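Local coordinates for protein sulfoquinovosidase (Escherichia coli, PDB 5AEG) that hydrolyses sulfoquinovosyl diacylglycerides and simple sulfoquinovosides such as sulfoquinovosyl glycerol, releasing sulfoquinovose for sulfoglycolysis, at residues G260-G264 against W286-W290; K271-M275 against Q547-D551; Q473-W477 against M514-L520; L451-A456 against Y464-W469. All blocks are in the same frame, centred on the assembly; numbering follows the deposited sequence.

Contact 1. Residues G260-G264 against W286-W290; sequences GIQGG and WAQDW
I261 N donates to W286 O at 3.0 Å, a backbone bond between the two segments as they leave neighbouring parallel strands. Packing is tight here: G260 sits against the indole, its CA 3.8 Å from W286 CE3, leaving little room on that side of the glycine. A287 CA comes just 3.1 Å from I261 O in a CA-H...O contact. Further along the chain, the D289 carboxylate takes G263 N on the syn side of OD2 at 2.8 Å, while OD1 turns to Y313 OH. The looser, partly exposed side belongs to two glutamines. Q288 NE2 reaches Q262 OE1 at 3.1 Å from above the carbonyl plane, the amides turned 58° to each other, and Q262 NE2 goes on to E538. With an alanine at Q262, Q288 NE2 and E538 would probably both lose the amide between them, and the Q288 side chain, which binds the sulfoquinovosyl substrate, would be freer to turn. These are the C-terminal ends of strands 257-260 and 282-286 in the TIM barrel: I261 packs on helix 265-277, which starts straight after G264, and W286 and A287 lean on strand 329-334.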
# COMPACT_ATOMS: atom_id res chain seq x y z
N GLY A 260 -10.21 14.47 -10.79
CA GLY A 260 -9.34 13.79 -11.82
C GLY A 260 -9.93 14.16 -13.14
O GLY A 260 -11.08 13.84 -13.45
N ILE A 261 -9.14 14.94 -13.87
CA ILE A 261 -9.54 15.45 -15.18
C ILE A 261 -8.38 15.24 -16.19
O ILE A 261 -7.26 15.41 -15.85
CB ILE A 261 -9.93 16.91 -15.12
CG1 ILE A 261 -10.99 17.19 -14.00
CG2 ILE A 261 -10.44 17.36 -16.50
CD1 ILE A 261 -11.22 18.67 -13.69
N GLN A 262 -8.73 14.87 -17.42
CA GLN A 262 -7.78 14.88 -18.53
C GLN A 262 -8.42 15.70 -19.67
O GLN A 262 -9.61 15.98 -19.67
CB GLN A 262 -7.53 13.45 -18.97
CG GLN A 262 -6.94 12.57 -17.88
CD GLN A 262 -6.72 11.12 -18.29
OE1 GLN A 262 -5.59 10.71 -18.60
NE2 GLN A 262 -7.74 10.33 -18.22
N GLY A 263 -7.59 16.08 -20.62
CA GLY A 263 -8.08 16.73 -21.83
C GLY A 263 -7.74 18.19 -22.01
O GLY A 263 -8.27 18.83 -22.97
N GLY A 264 -6.92 18.72 -21.12
CA GLY A 264 -6.30 19.99 -21.22
C GLY A 264 -6.91 21.13 -20.36
O GLY A 264 -7.83 20.92 -19.57
N TRP A 286 -6.34 17.23 -10.56
CA TRP A 286 -5.26 16.24 -10.76
C TRP A 286 -5.41 15.81 -12.24
O TRP A 286 -6.41 15.22 -12.64
CB TRP A 286 -5.48 15.01 -9.85
CG TRP A 286 -4.55 13.90 -10.28
CD1 TRP A 286 -3.21 13.98 -10.41
CD2 TRP A 286 -4.93 12.62 -10.77
NE1 TRP A 286 -2.69 12.80 -10.89
CE2 TRP A 286 -3.74 11.93 -11.12
CE3 TRP A 286 -6.13 11.96 -10.85
CZ2 TRP A 286 -3.76 10.65 -11.69
CZ3 TRP A 286 -6.13 10.63 -11.34
CH2 TRP A 286 -4.97 10.03 -11.78
N ALA A 287 -4.45 16.24 -13.06
CA ALA A 287 -4.48 16.04 -14.51
C ALA A 287 -3.24 15.24 -14.89
O ALA A 287 -2.12 15.79 -15.08
CB ALA A 287 -4.45 17.42 -15.23
N GLN A 288 -3.40 13.94 -14.98
CA GLN A 288 -2.24 13.10 -15.27
C GLN A 288 -1.64 13.28 -16.72
O GLN A 288 -0.47 12.88 -16.94
CB GLN A 288 -2.51 11.65 -14.98
CG GLN A 288 -3.60 11.00 -15.84
CD GLN A 288 -3.70 9.49 -15.61
OE1 GLN A 288 -2.91 8.90 -14.85
NE2 GLN A 288 -4.59 8.86 -16.39
N ASP A 289 -2.45 13.84 -17.63
CA ASP A 289 -1.97 14.16 -19.01
C ASP A 289 -1.31 15.53 -19.17
O ASP A 289 -1.13 15.95 -20.32
CB ASP A 289 -3.11 13.93 -20.09
CG ASP A 289 -4.26 14.82 -19.93
OD1 ASP A 289 -4.49 15.27 -18.79
OD2 ASP A 289 -4.95 15.15 -20.94
N TRP A 290 -0.83 16.13 -18.06
CA TRP A 290 -0.08 17.35 -18.03
C TRP A 290 1.15 17.37 -18.95
O TRP A 290 1.55 18.45 -19.41
CB TRP A 290 0.32 17.70 -16.62
CG TRP A 290 1.47 16.88 -16.13
CD1 TRP A 290 1.47 15.53 -15.94
CD2 TRP A 290 2.80 17.33 -15.88
NE1 TRP A 290 2.71 15.13 -15.55
CE2 TRP A 290 3.56 16.20 -15.53
CE3 TRP A 290 3.44 18.57 -15.93
CZ2 TRP A 290 4.94 16.27 -15.18
CZ3 TRP A 290 4.81 18.66 -15.56
CH2 TRP A 290 5.53 17.49 -15.20

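Contact 2. Residues K271-M275 against Q547-D551; sequences KLDTM and QFDGD
M275 folds its thioether along one side of the F548 ring, CE and CD1 meeting at 3.6 Å. M275 SD lies 4.8 Å from the centroid of the F548 ring and 69° off the normal, a Met-aromatic contact made obliquely. The bends at chi2 and chi3 curl the methionine so that CG, SD and CE all follow the CD1-CE1 side of the phenylalanine. One helical turn earlier, K271 runs past the far end of the same ring, its CD 4.0 Å from F548 CZ. The lysine chain is extended until chi4, where a turn to -66° brings NZ back onto D549. K271 NZ forms a salt bridge of 2.8 Å to D549 OD2, on the syn lone pair of that oxygen. Water 1 closes the other half of the arrangement, accepting from K271 NZ and donating to D549 OD1 at 2.9 Å, so both carboxylate oxygens are engaged and the ammonium has two partners. Apolar packing thus lies beside a partly exposed ion pair. F548 O is buried by the contact and finds no partner. The type I turn from Q547 to G550 presents F548 and D549 together to helix 265-277. Behind them, M275 and F548 share F558 of helix 552-567 and L259 of strand 257-260, so the contact joins helix 265-277 of the TIM barrel to the loop leading into helix 552-567.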
# COMPACT_ATOMS: atom_id res chain seq x y z
N LYS A 271 -14.87 22.09 -16.00
CA LYS A 271 -15.31 21.11 -15.00
C LYS A 271 -15.14 21.66 -13.59
O LYS A 271 -16.07 21.50 -12.79
CB LYS A 271 -14.63 19.76 -15.17
CG LYS A 271 -15.06 19.05 -16.41
CD LYS A 271 -14.41 17.67 -16.44
CE LYS A 271 -14.56 16.94 -17.76
NZ LYS A 271 -15.97 16.62 -17.97
N LEU A 272 -14.06 22.36 -13.31
CA LEU A 272 -13.86 23.03 -12.03
C LEU A 272 -15.03 23.96 -11.73
O LEU A 272 -15.57 24.02 -10.59
CB LEU A 272 -12.54 23.82 -11.96
CG LEU A 272 -12.32 24.74 -10.76
CD1 LEU A 272 -12.21 23.87 -9.49
CD2 LEU A 272 -11.11 25.65 -10.93
N ASP A 273 -15.40 24.74 -12.74
CA ASP A 273 -16.46 25.72 -12.55
C ASP A 273 -17.80 25.11 -12.35
O ASP A 273 -18.53 25.63 -11.52
CB ASP A 273 -16.51 26.74 -13.72
CG ASP A 273 -15.34 27.71 -13.70
OD1 ASP A 273 -14.85 28.08 -12.63
OD2 ASP A 273 -14.92 28.20 -14.76
N THR A 274 -18.17 24.11 -13.15
CA THR A 274 -19.41 23.41 -12.99
C THR A 274 -19.59 22.83 -11.56
O THR A 274 -20.69 22.93 -10.97
CB THR A 274 -19.46 22.25 -13.99
OG1 THR A 274 -19.48 22.79 -15.31
CG2 THR A 274 -20.65 21.33 -13.76
N MET A 275 -18.52 22.23 -11.05
CA MET A 275 -18.59 21.64 -9.68
C MET A 275 -18.68 22.73 -8.62
O MET A 275 -19.54 22.64 -7.72
CB MET A 275 -17.39 20.75 -9.43
CG MET A 275 -17.38 19.52 -10.37
SD MET A 275 -18.80 18.45 -10.40
CE MET A 275 -18.44 17.35 -9.01
N GLN A 547 -18.99 9.68 -14.70
CA GLN A 547 -18.09 10.59 -14.06
C GLN A 547 -18.74 11.54 -13.10
O GLN A 547 -19.97 11.63 -13.04
CB GLN A 547 -17.34 11.40 -15.12
CG GLN A 547 -16.66 10.55 -16.20
CD GLN A 547 -15.53 9.60 -15.69
OE1 GLN A 547 -15.04 9.68 -14.53
NE2 GLN A 547 -15.06 8.75 -16.61
N PHE A 548 -17.90 12.27 -12.35
CA PHE A 548 -18.38 13.18 -11.26
C PHE A 548 -19.40 14.25 -11.71
O PHE A 548 -20.14 14.79 -10.90
CB PHE A 548 -17.23 13.79 -10.51
CG PHE A 548 -16.32 14.66 -11.31
CD1 PHE A 548 -16.74 15.90 -11.79
CD2 PHE A 548 -14.98 14.28 -11.53
CE1 PHE A 548 -15.88 16.74 -12.50
CE2 PHE A 548 -14.12 15.09 -12.25
CZ PHE A 548 -14.54 16.33 -12.71
N ASP A 549 -19.40 14.54 -13.03
CA ASP A 549 -20.28 15.57 -13.61
C ASP A 549 -21.30 14.97 -14.55
O ASP A 549 -21.80 15.66 -15.43
CB ASP A 549 -19.44 16.66 -14.27
CG ASP A 549 -18.50 16.13 -15.37
OD1 ASP A 549 -18.35 14.87 -15.50
OD2 ASP A 549 -17.94 17.00 -16.08
N GLY A 550 -21.63 13.68 -14.37
CA GLY A 550 -22.47 12.98 -15.36
C GLY A 550 -23.89 13.54 -15.43
O GLY A 550 -24.53 13.46 -16.46
N ASP A 551 -24.39 14.09 -14.32
CA ASP A 551 -25.77 14.69 -14.28
C ASP A 551 -25.90 15.47 -12.98
O ASP A 551 -24.95 15.46 -12.08
CB ASP A 551 -26.92 13.63 -14.53
CG ASP A 551 -27.12 12.60 -13.40
OD1 ASP A 551 -26.52 12.73 -12.29
OD2 ASP A 551 -27.90 11.64 -13.63
O HOH W 1 -15.61 14.24 -16.24

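Contact 3. Residues Q473-W477 against M514-L520; sequences QNVDW and MKRSKEL
V475 meets segment 514-520 right from its CB, which lies 3.9 Å from R516 CB. CG1 also lies against R516 CB, while V475 CG2 presses on the backbone, 3.5 Å from R516 N. That branch stands between the valine's own backbone N and carbonyl carbon and also reaches M514 CB. V475 is the centre of an inverse gamma turn, and its carbonyl O accepts from waters 2 and 3; water 2 also donates to K515 O and accepts from S517 N, bridging backbones that share no direct hydrogen bond. Further on, L520 CD1 stands over the centre of the six-membered ring of W477, a CH-pi contact at 3.5 Å and only 2° off the normal. In the plane of the indole, water 4 accepts from W477 NE1 at 2.7 Å and meets S517 OG. At the other end, M514 CE lies against the amide of N474, 3.5 Å from CG, and N474 ND2 donates to D476 OD2 at 3.2 Å from above the carboxylate plane; D476 OD1 bonds S478. A leucine at N474 would probably leave D476 OD2 without this amide donor and disturb the seat of the M514 methyl. S517 is the N-cap of helix 518-528, its OG accepting from L520 N. The arrangement is a TIM-barrel loop packed on a capped helix start, close behind D472, the inferred proton donor and a calcium ligand.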
# COMPACT_ATOMS: atom_id res chain seq x y z
N GLN A 473 -8.48 -0.66 -8.62
CA GLN A 473 -9.64 -1.50 -8.43
C GLN A 473 -10.41 -1.59 -9.77
O GLN A 473 -10.37 -0.67 -10.57
CB GLN A 473 -10.65 -0.88 -7.40
CG GLN A 473 -10.21 -1.18 -5.98
CD GLN A 473 -9.04 -0.33 -5.58
OE1 GLN A 473 -9.15 0.89 -5.54
NE2 GLN A 473 -7.89 -0.96 -5.31
N ASN A 474 -11.07 -2.69 -9.98
CA ASN A 474 -12.06 -2.76 -11.01
C ASN A 474 -13.17 -1.75 -10.75
O ASN A 474 -13.50 -1.48 -9.58
CB ASN A 474 -12.69 -4.14 -11.07
CG ASN A 474 -11.72 -5.25 -11.63
OD1 ASN A 474 -10.64 -4.97 -12.14
ND2 ASN A 474 -12.11 -6.50 -11.47
N VAL A 475 -13.87 -1.35 -11.81
CA VAL A 475 -15.12 -0.59 -11.67
C VAL A 475 -16.28 -1.54 -11.43
O VAL A 475 -17.26 -1.55 -12.17
CB VAL A 475 -15.33 0.38 -12.87
CG1 VAL A 475 -14.24 1.44 -12.86
CG2 VAL A 475 -15.43 -0.31 -14.23
N ASP A 476 -16.16 -2.38 -10.38
CA ASP A 476 -17.12 -3.43 -10.08
C ASP A 476 -17.32 -3.49 -8.61
O ASP A 476 -16.74 -2.68 -7.84
CB ASP A 476 -16.82 -4.80 -10.76
CG ASP A 476 -15.69 -5.61 -10.11
OD1 ASP A 476 -15.23 -5.36 -8.94
OD2 ASP A 476 -15.25 -6.57 -10.80
N TRP A 477 -18.20 -4.40 -8.22
CA TRP A 477 -18.59 -4.62 -6.83
C TRP A 477 -17.96 -5.90 -6.27
O TRP A 477 -18.45 -6.47 -5.24
CB TRP A 477 -20.13 -4.72 -6.75
CG TRP A 477 -20.89 -3.52 -7.34
CD1 TRP A 477 -21.35 -3.37 -8.62
CD2 TRP A 477 -21.31 -2.32 -6.63
NE1 TRP A 477 -21.99 -2.17 -8.75
CE2 TRP A 477 -22.04 -1.53 -7.54
CE3 TRP A 477 -21.20 -1.90 -5.29
CZ2 TRP A 477 -22.64 -0.29 -7.19
CZ3 TRP A 477 -21.77 -0.67 -4.93
CH2 TRP A 477 -22.51 0.12 -5.89
N MET A 514 -16.46 -4.27 -18.19
CA MET A 514 -16.76 -3.62 -16.93
C MET A 514 -16.87 -2.13 -17.26
O MET A 514 -16.03 -1.59 -17.96
CB MET A 514 -15.61 -3.83 -15.92
CG MET A 514 -15.53 -5.20 -15.41
SD MET A 514 -14.21 -5.46 -14.17
CE MET A 514 -12.74 -4.90 -14.99
N LYS A 515 -17.89 -1.45 -16.75
CA LYS A 515 -18.03 -0.00 -16.89
C LYS A 515 -18.62 0.53 -15.58
O LYS A 515 -19.50 -0.08 -14.99
CB LYS A 515 -19.03 0.26 -18.00
CG LYS A 515 -18.70 -0.35 -19.38
CD LYS A 515 -19.84 0.07 -20.34
CE LYS A 515 -19.47 -0.03 -21.81
NZ LYS A 515 -18.60 -1.19 -22.06
N ARG A 516 -18.17 1.68 -15.17
CA ARG A 516 -18.55 2.26 -13.87
C ARG A 516 -19.95 2.85 -13.93
O ARG A 516 -20.18 3.75 -14.72
CB ARG A 516 -17.65 3.40 -13.51
CG ARG A 516 -17.82 3.83 -12.06
CD ARG A 516 -17.16 5.17 -11.82
NE ARG A 516 -15.67 5.14 -11.89
CZ ARG A 516 -14.93 5.98 -12.53
NH1 ARG A 516 -15.47 7.03 -13.18
NH2 ARG A 516 -13.62 5.88 -12.45
N SER A 517 -20.84 2.32 -13.13
CA SER A 517 -22.22 2.89 -13.02
C SER A 517 -22.20 4.17 -12.15
O SER A 517 -21.27 4.47 -11.32
CB SER A 517 -23.16 1.83 -12.43
OG SER A 517 -22.82 1.56 -11.09
N LYS A 518 -23.26 4.94 -12.34
CA LYS A 518 -23.55 6.01 -11.40
C LYS A 518 -23.65 5.51 -9.98
O LYS A 518 -23.09 6.15 -9.08
CB LYS A 518 -24.88 6.66 -11.78
CG LYS A 518 -25.31 7.83 -10.89
CD LYS A 518 -26.50 8.51 -11.61
CE LYS A 518 -27.33 9.34 -10.65
NZ LYS A 518 -28.51 9.96 -11.42
N GLU A 519 -24.35 4.42 -9.76
CA GLU A 519 -24.52 3.88 -8.43
C GLU A 519 -23.15 3.57 -7.79
O GLU A 519 -22.93 3.91 -6.63
CB GLU A 519 -25.39 2.64 -8.44
CG GLU A 519 -25.69 2.07 -7.07
CD GLU A 519 -26.29 0.71 -7.10
OE1 GLU A 519 -26.63 0.26 -8.16
OE2 GLU A 519 -26.50 0.10 -6.02
N LEU A 520 -22.24 2.94 -8.54
CA LEU A 520 -20.86 2.65 -8.00
C LEU A 520 -20.11 3.94 -7.66
O LEU A 520 -19.52 4.04 -6.59
CB LEU A 520 -20.09 1.73 -8.96
CG LEU A 520 -18.71 1.31 -8.44
CD1 LEU A 520 -18.89 0.51 -7.14
CD2 LEU A 520 -18.02 0.45 -9.52
O HOH W 2 -20.01 -0.43 -12.33
O HOH W 3 -18.60 -3.24 -13.88
O HOH W 4 -22.84 -1.21 -11.15

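Contact 4. Residues L451-A456 against Y464-W469; sequences LFFMRA and YSTMMW
The W469 indole carries R455 on one face, CB standing 3.8 Å from the centroid of the six-membered ring in a CH-pi contact. The F453 ring turns its edge toward the W469 face in an offset edge-to-face pair, planes at 86° and centroids 5.8 Å apart. F452 is covered on one face by T466 OG1, over the ring centre, and meets Y464 O at its edge. All this lies where strands 451-454 and 468-469, neighbours in the TIM barrel of the GH31 catalytic domain, come together through a single bridge between M454 and M468. M454 N donates to M467 O at 3.0 Å in the carbonyl plane, and W469 N returns a nearly straight bond to M454 O at 2.8 Å. Apolar chains fill in beside the backbone: L451 CD2 touches M467 CB, F453 CB meets M467 CG, and the M468 chain, bent at chi2 and chi3, brings its CE back toward M454 CB and the carbonyl of A456. R455 is extended from CG to NE and runs beside W469 in the same direction, its guanidinium plane 74° from the indole. NE then forms a salt bridge with D405, the nucleophile, and NH1 with E408 and E152; W469 NE1 bonds D504. The indole thus lines the aliphatic part of an arginine that grips the nucleophile. At the opposite end, T466 OG1 donates to F452 O at 2.7 Å, reaching it 20° out of the carbonyl plane.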
# COMPACT_ATOMS: atom_id res chain seq x y z
N LEU A 451 1.78 17.26 -1.59
CA LEU A 451 1.33 15.87 -1.29
C LEU A 451 1.47 14.97 -2.54
O LEU A 451 0.79 15.19 -3.57
CB LEU A 451 -0.13 15.88 -0.72
CG LEU A 451 -0.40 14.42 -0.31
CD1 LEU A 451 0.13 13.94 1.01
CD2 LEU A 451 -1.50 13.66 -1.01
N PHE A 452 2.35 14.00 -2.46
CA PHE A 452 2.40 12.95 -3.49
C PHE A 452 1.78 11.66 -2.97
O PHE A 452 1.76 11.38 -1.75
CB PHE A 452 3.80 12.73 -4.09
CG PHE A 452 4.79 12.24 -3.16
CD1 PHE A 452 5.00 10.86 -2.99
CD2 PHE A 452 5.60 13.13 -2.50
CE1 PHE A 452 6.00 10.42 -2.11
CE2 PHE A 452 6.54 12.70 -1.61
CZ PHE A 452 6.77 11.36 -1.43
N PHE A 453 1.30 10.86 -3.88
CA PHE A 453 0.66 9.63 -3.50
C PHE A 453 1.16 8.51 -4.38
O PHE A 453 1.36 8.73 -5.59
CB PHE A 453 -0.88 9.76 -3.45
CG PHE A 453 -1.51 10.36 -4.69
CD1 PHE A 453 -1.61 11.72 -4.83
CD2 PHE A 453 -2.09 9.53 -5.64
CE1 PHE A 453 -2.16 12.27 -5.99
CE2 PHE A 453 -2.69 10.07 -6.78
CZ PHE A 453 -2.73 11.44 -6.93
N MET A 454 1.31 7.32 -3.78
CA MET A 454 1.88 6.17 -4.45
C MET A 454 1.02 4.97 -4.33
O MET A 454 0.25 4.84 -3.34
CB MET A 454 3.27 5.83 -3.76
CG MET A 454 4.19 7.02 -3.81
SD MET A 454 5.89 6.60 -3.35
CE MET A 454 6.47 5.64 -4.75
N ARG A 455 1.15 4.03 -5.26
CA ARG A 455 0.57 2.73 -5.03
C ARG A 455 1.56 1.67 -4.57
O ARG A 455 1.27 0.93 -3.68
CB ARG A 455 -0.26 2.20 -6.20
CG ARG A 455 0.43 1.91 -7.53
CD ARG A 455 -0.61 1.42 -8.58
NE ARG A 455 0.07 1.56 -9.88
CZ ARG A 455 0.67 0.62 -10.63
NH1 ARG A 455 0.63 -0.64 -10.37
NH2 ARG A 455 1.34 0.97 -11.69
N ALA A 456 2.69 1.54 -5.26
CA ALA A 456 3.74 0.64 -4.81
C ALA A 456 4.41 1.06 -3.55
O ALA A 456 4.54 2.26 -3.27
CB ALA A 456 4.76 0.45 -5.94
N TYR A 464 8.88 7.51 3.74
CA TYR A 464 9.07 8.24 2.51
C TYR A 464 7.82 8.49 1.67
O TYR A 464 7.84 9.43 0.90
CB TYR A 464 10.12 7.53 1.64
CG TYR A 464 11.49 7.50 2.29
CD1 TYR A 464 12.07 8.66 2.80
CD2 TYR A 464 12.16 6.30 2.45
CE1 TYR A 464 13.33 8.64 3.41
CE2 TYR A 464 13.41 6.26 3.07
CZ TYR A 464 13.98 7.43 3.53
OH TYR A 464 15.20 7.36 4.13
N SER A 465 6.73 7.70 1.80
CA SER A 465 5.52 7.99 0.96
C SER A 465 4.57 8.83 1.82
O SER A 465 4.09 8.38 2.88
CB SER A 465 4.81 6.75 0.49
OG SER A 465 3.66 7.11 -0.24
N THR A 466 4.26 10.03 1.37
CA THR A 466 3.41 10.88 2.12
C THR A 466 1.92 10.45 2.09
O THR A 466 1.12 10.94 2.90
CB THR A 466 3.50 12.33 1.57
OG1 THR A 466 3.47 12.32 0.11
CG2 THR A 466 4.88 12.98 2.00
N MET A 467 1.56 9.57 1.17
CA MET A 467 0.16 9.06 1.08
C MET A 467 0.15 7.85 0.23
O MET A 467 0.76 7.87 -0.88
CB MET A 467 -0.74 10.13 0.46
CG MET A 467 -2.11 9.64 0.09
SD MET A 467 -3.24 9.18 1.42
CE MET A 467 -3.64 10.84 2.03
N MET A 468 -0.50 6.78 0.69
CA MET A 468 -0.73 5.63 -0.15
C MET A 468 -2.11 5.77 -0.81
O MET A 468 -3.07 6.28 -0.23
CB MET A 468 -0.61 4.28 0.59
CG MET A 468 0.66 4.09 1.37
SD MET A 468 2.13 4.28 0.41
CE MET A 468 1.95 3.19 -0.94
N TRP A 469 -2.20 5.29 -2.06
CA TRP A 469 -3.50 5.04 -2.68
C TRP A 469 -3.60 3.58 -3.04
O TRP A 469 -2.60 2.93 -3.39
CB TRP A 469 -3.91 6.03 -3.77
CG TRP A 469 -4.05 5.55 -5.19
CD1 TRP A 469 -5.18 5.12 -5.83
CD2 TRP A 469 -3.00 5.53 -6.19
NE1 TRP A 469 -4.88 4.77 -7.12
CE2 TRP A 469 -3.54 4.97 -7.34
CE3 TRP A 469 -1.63 5.83 -6.16
CZ2 TRP A 469 -2.77 4.77 -8.52
CZ3 TRP A 469 -0.88 5.66 -7.31
CH2 TRP A 469 -1.44 5.06 -8.45

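All four contacts belong to the TIM-barrel domain. Contacts 1 and 2 meet directly, with centres 14 Å apart: G260 O lies 3.5 Å from F548 CE2, and I261 CD1 is 3.9 Å from K271 CB. Contact 2 is tied to contact 3 by a salt bridge of 2.8 Å from K518 NZ to D551 OD2, and R516 NH1 probably bonds Q547 OE1. W286 NE1 packs 4.2 Å from F453 CZ, which joins contacts 1 and 4. Around the active site, Q288 of contact 1 binds the sulfoquinovosyl diacylglycerol substrate, and the side chains of W286 and R516 lie about 3 and 5 Å from that of H537, another binding residue. The side chain of N474 in contact 3 comes within about 5 Å of a bound calcium ion.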